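Local coordinates for protein glycosyl hydrolase, BNR repeat (Ralstonia eutropha, PDB 3B7F) that is a putative glycosyl hydrolase with BNR repeats, folded as a seven-bladed beta-propeller, and probably has hydrolase activity, at residues A[31-36]-A[58-63]. Residues are numbered along the deposited sequence; the frame is centred on the assembly and turned at random.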
ATOM      1  N   LYS A  31      13.864  10.849   3.933  1.00 27.49           N
ATOM      2  CA  LYS A  31      14.752  11.928   3.460  1.00 27.81           C
ATOM      3  C   LYS A  31      15.007  11.953   1.960  1.00 28.36           C
ATOM      4  O   LYS A  31      16.013  12.525   1.527  1.00 29.94           O
ATOM      5  CB  LYS A  31      16.106  11.901   4.227  1.00 25.99           C
ATOM      6  CG  LYS A  31      15.996  12.222   5.713  1.00 28.47           C
ATOM      7  CD  LYS A  31      15.669  13.690   5.993  1.00 29.18           C
ATOM      8  CE  LYS A  31      15.496  13.890   7.480  1.00 33.42           C
ATOM      9  NZ  LYS A  31      15.080  15.261   7.756  1.00 31.29           N
ATOM     10  N   GLY A  32      14.084  11.399   1.166  1.00 29.22           N
ATOM     11  CA  GLY A  32      14.184  11.463  -0.299  1.00 27.84           C
ATOM     12  C   GLY A  32      13.668  10.245  -1.021  1.00 27.41           C
ATOM     13  O   GLY A  32      13.263   9.256  -0.395  1.00 28.44           O
ATOM     14  N   ALA A  33      13.691  10.357  -2.346  1.00 24.53           N
ATOM     15  CA  ALA A  33      13.310   9.312  -3.277  1.00 22.90           C
ATOM     16  C   ALA A  33      14.572   8.711  -3.903  1.00 24.74           C
ATOM     17  O   ALA A  33      15.513   9.423  -4.276  1.00 24.72           O
ATOM     18  CB  ALA A  33      12.394   9.855  -4.379  1.00 19.36           C
ATOM     19  N   TRP A  34      14.598   7.389  -3.977  1.00 25.27           N
ATOM     20  CA  TRP A  34      15.655   6.666  -4.658  1.00 24.91           C
ATOM     21  C   TRP A  34      14.936   5.746  -5.637  1.00 22.18           C
ATOM     22  O   TRP A  34      13.749   5.477  -5.486  1.00 23.66           O
ATOM     23  CB  TRP A  34      16.546   5.899  -3.698  1.00 23.21           C
ATOM     24  CG  TRP A  34      17.685   6.642  -3.093  1.00 20.87           C
ATOM     25  CD1 TRP A  34      18.985   6.603  -3.508  1.00 20.63           C
ATOM     26  CD2 TRP A  34      17.662   7.481  -1.933  1.00 22.57           C
ATOM     27  NE1 TRP A  34      19.761   7.358  -2.682  1.00 25.69           N
ATOM     28  CE2 TRP A  34      18.978   7.913  -1.709  1.00 22.00           C
ATOM     29  CE3 TRP A  34      16.644   7.954  -1.091  1.00 24.94           C
ATOM     30  CZ2 TRP A  34      19.317   8.788  -0.675  1.00 25.78           C
ATOM     31  CZ3 TRP A  34      16.986   8.805  -0.046  1.00 21.58           C
ATOM     32  CH2 TRP A  34      18.313   9.198   0.159  1.00 21.00           C
ATOM     33  N   PHE A  35      15.676   5.325  -6.658  1.00 23.31           N
ATOM     34  CA  PHE A  35      15.161   4.533  -7.753  1.00 27.29           C
ATOM     35  C   PHE A  35      16.130   3.441  -8.054  1.00 27.88           C
ATOM     36  O   PHE A  35      17.337   3.700  -8.139  1.00 29.87           O
ATOM     37  CB  PHE A  35      14.979   5.408  -8.976  1.00 28.79           C
ATOM     38  CG  PHE A  35      14.000   6.505  -8.763  1.00 29.21           C
ATOM     39  CD1 PHE A  35      12.656   6.292  -8.986  1.00 30.46           C
ATOM     40  CD2 PHE A  35      14.413   7.739  -8.277  1.00 25.05           C
ATOM     41  CE1 PHE A  35      11.726   7.302  -8.749  1.00 31.50           C
ATOM     42  CE2 PHE A  35      13.494   8.748  -8.053  1.00 25.12           C
ATOM     43  CZ  PHE A  35      12.150   8.528  -8.297  1.00 29.93           C
ATOM     44  N   LEU A  36      15.616   2.216  -8.179  1.00 26.94           N
ATOM     45  CA  LEU A  36      16.458   1.048  -8.478  1.00 28.90           C
ATOM     46  C   LEU A  36      16.066   0.512  -9.833  1.00 27.22           C
ATOM     47  O   LEU A  36      14.894   0.384 -10.102  1.00 30.93           O
ATOM     48  CB  LEU A  36      16.352  -0.029  -7.395  1.00 28.15           C
ATOM     49  CG  LEU A  36      17.213   0.156  -6.158  1.00 28.29           C
ATOM     50  CD1 LEU A  36      16.623  -0.569  -4.955  1.00 28.55           C
ATOM     51  CD2 LEU A  36      18.688  -0.287  -6.450  1.00 25.79           C
ATOM     52  N   HIS A  58       6.331   9.992   0.858  1.00 27.05           N
ATOM     53  CA  HIS A  58       5.408   8.955   1.294  1.00 29.95           C
ATOM     54  C   HIS A  58       5.035   7.859   0.314  1.00 27.71           C
ATOM     55  O   HIS A  58       4.744   6.746   0.744  1.00 30.71           O
ATOM     56  CB  HIS A  58       4.138   9.614   1.842  1.00 30.69           C
ATOM     57  CG  HIS A  58       4.347  10.185   3.198  1.00 38.25           C
ATOM     58  ND1 HIS A  58       4.316   9.396   4.329  1.00 41.75           N
ATOM     59  CD2 HIS A  58       4.678  11.435   3.604  1.00 36.64           C
ATOM     60  CE1 HIS A  58       4.587  10.149   5.382  1.00 44.78           C
ATOM     61  NE2 HIS A  58       4.813  11.388   4.969  1.00 32.52           N
ATOM     62  N   HIS A  59       5.007   8.162  -0.969  1.00 27.19           N
ATOM     63  CA  HIS A  59       4.572   7.206  -1.965  1.00 27.21           C
ATOM     64  C   HIS A  59       4.976   7.688  -3.358  1.00 27.07           C
ATOM     65  O   HIS A  59       4.850   8.870  -3.651  1.00 26.56           O
ATOM     66  CB  HIS A  59       3.055   7.068  -1.867  1.00 26.82           C
ATOM     67  CG  HIS A  59       2.498   5.760  -2.348  1.00 29.98           C
ATOM     68  ND1 HIS A  59       1.167   5.613  -2.641  1.00 24.65           N
ATOM     69  CD2 HIS A  59       3.066   4.549  -2.578  1.00 25.35           C
ATOM     70  CE1 HIS A  59       0.930   4.363  -3.005  1.00 34.17           C
ATOM     71  NE2 HIS A  59       2.063   3.694  -2.949  1.00 28.67           N
ATOM     72  N   ILE A  60       5.489   6.777  -4.185  1.00 25.36           N
ATOM     73  CA  ILE A  60       5.879   7.101  -5.556  1.00 25.65           C
ATOM     74  C   ILE A  60       5.198   6.022  -6.383  1.00 26.71           C
ATOM     75  O   ILE A  60       5.435   4.828  -6.147  1.00 28.05           O
ATOM     76  CB  ILE A  60       7.427   7.117  -5.818  1.00 24.80           C
ATOM     77  CG1 ILE A  60       8.212   7.802  -4.686  1.00 23.12           C
ATOM     78  CG2 ILE A  60       7.711   7.814  -7.156  1.00 21.15           C
ATOM     79  CD1 ILE A  60       9.694   7.599  -4.777  1.00 20.48           C
ATOM     80  N   VAL A  61       4.319   6.432  -7.297  1.00 27.31           N
ATOM     81  CA  VAL A  61       3.551   5.498  -8.107  1.00 28.04           C
ATOM     82  C   VAL A  61       3.624   5.875  -9.583  1.00 28.47           C
ATOM     83  O   VAL A  61       3.504   7.040  -9.930  1.00 30.75           O
ATOM     84  CB  VAL A  61       2.086   5.475  -7.673  1.00 27.02           C
ATOM     85  CG1 VAL A  61       1.311   4.433  -8.492  1.00 24.20           C
ATOM     86  CG2 VAL A  61       1.965   5.214  -6.162  1.00 24.89           C
ATOM     87  N   GLN A  62       3.831   4.876 -10.432  1.00 28.93           N
ATOM     88  CA  GLN A  62       3.811   5.032 -11.882  1.00 26.46           C
ATOM     89  C   GLN A  62       2.380   4.827 -12.365  1.00 28.65           C
ATOM     90  O   GLN A  62       1.670   3.969 -11.826  1.00 27.49           O
ATOM     91  CB  GLN A  62       4.658   3.967 -12.536  1.00 26.95           C
ATOM     92  CG  GLN A  62       4.678   4.015 -14.055  1.00 25.24           C
ATOM     93  CD  GLN A  62       5.590   2.988 -14.613  1.00 26.84           C
ATOM     94  OE1 GLN A  62       5.435   1.797 -14.355  1.00 26.51           O
ATOM     95  NE2 GLN A  62       6.571   3.432 -15.368  1.00 25.80           N
ATOM     96  N   ASP A  63       1.977   5.593 -13.382  1.00 27.63           N
ATOM     97  CA  ASP A  63       0.685   5.418 -14.022  1.00 29.20           C
ATOM     98  C   ASP A  63       0.855   4.208 -14.962  1.00 28.16           C
ATOM     99  O   ASP A  63       1.606   4.300 -15.935  1.00 25.57           O
ATOM    100  CB  ASP A  63       0.301   6.675 -14.814  1.00 29.25           C
ATOM    101  CG  ASP A  63      -1.151   6.696 -15.245  1.00 31.33           C
ATOM    102  OD1 ASP A  63      -1.788   5.634 -15.289  1.00 32.85           O
ATOM    103  OD2 ASP A  63      -1.663   7.805 -15.529  1.00 26.70           O
TER
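Ile60 reaches from strand 56-62 toward strand 32-38 and meets two side chains there, Ala33 and Phe35. Its two branches share the work. The longer branch ends on alanine: CD1 of Ile60 lies 3.5 Å from CB of Ala33. The shorter branch goes to the aromatic ring, where CG2 of Ile60 comes to 4.3 Å from CE1 of Phe35. This methyl approaches the ring obliquely. The torsions explain the split. CG1 of Ile60 stands beside the backbone N (chi1 -42°) and anti to the carbonyl carbon, and chi2 of 169° extends CD1 away from the main chain. This leaves CG2, anti to the backbone N, on the side of the phenyl ring. Ala33 and Ile60 point their CB atoms at each other, with their CA atoms 8.1 Å apart. The two strands belong to different sheets. Strand 56-62 is an edge strand of its four-stranded sheet, whereas strand 32-38 lies inside the neighbouring one. The contact therefore joins the faces of two adjacent propeller blades. Met72 of strand 70-75 touches all three side chains, and Leu26 touches both Phe35 and Ile60. Arg48 makes a cation-pi contact with the Phe35 ring. All three contact residues are buried, and only apolar groups meet between the two segments. The chemistry implies a small blade-to-blade contact made by van der Waals packing alone.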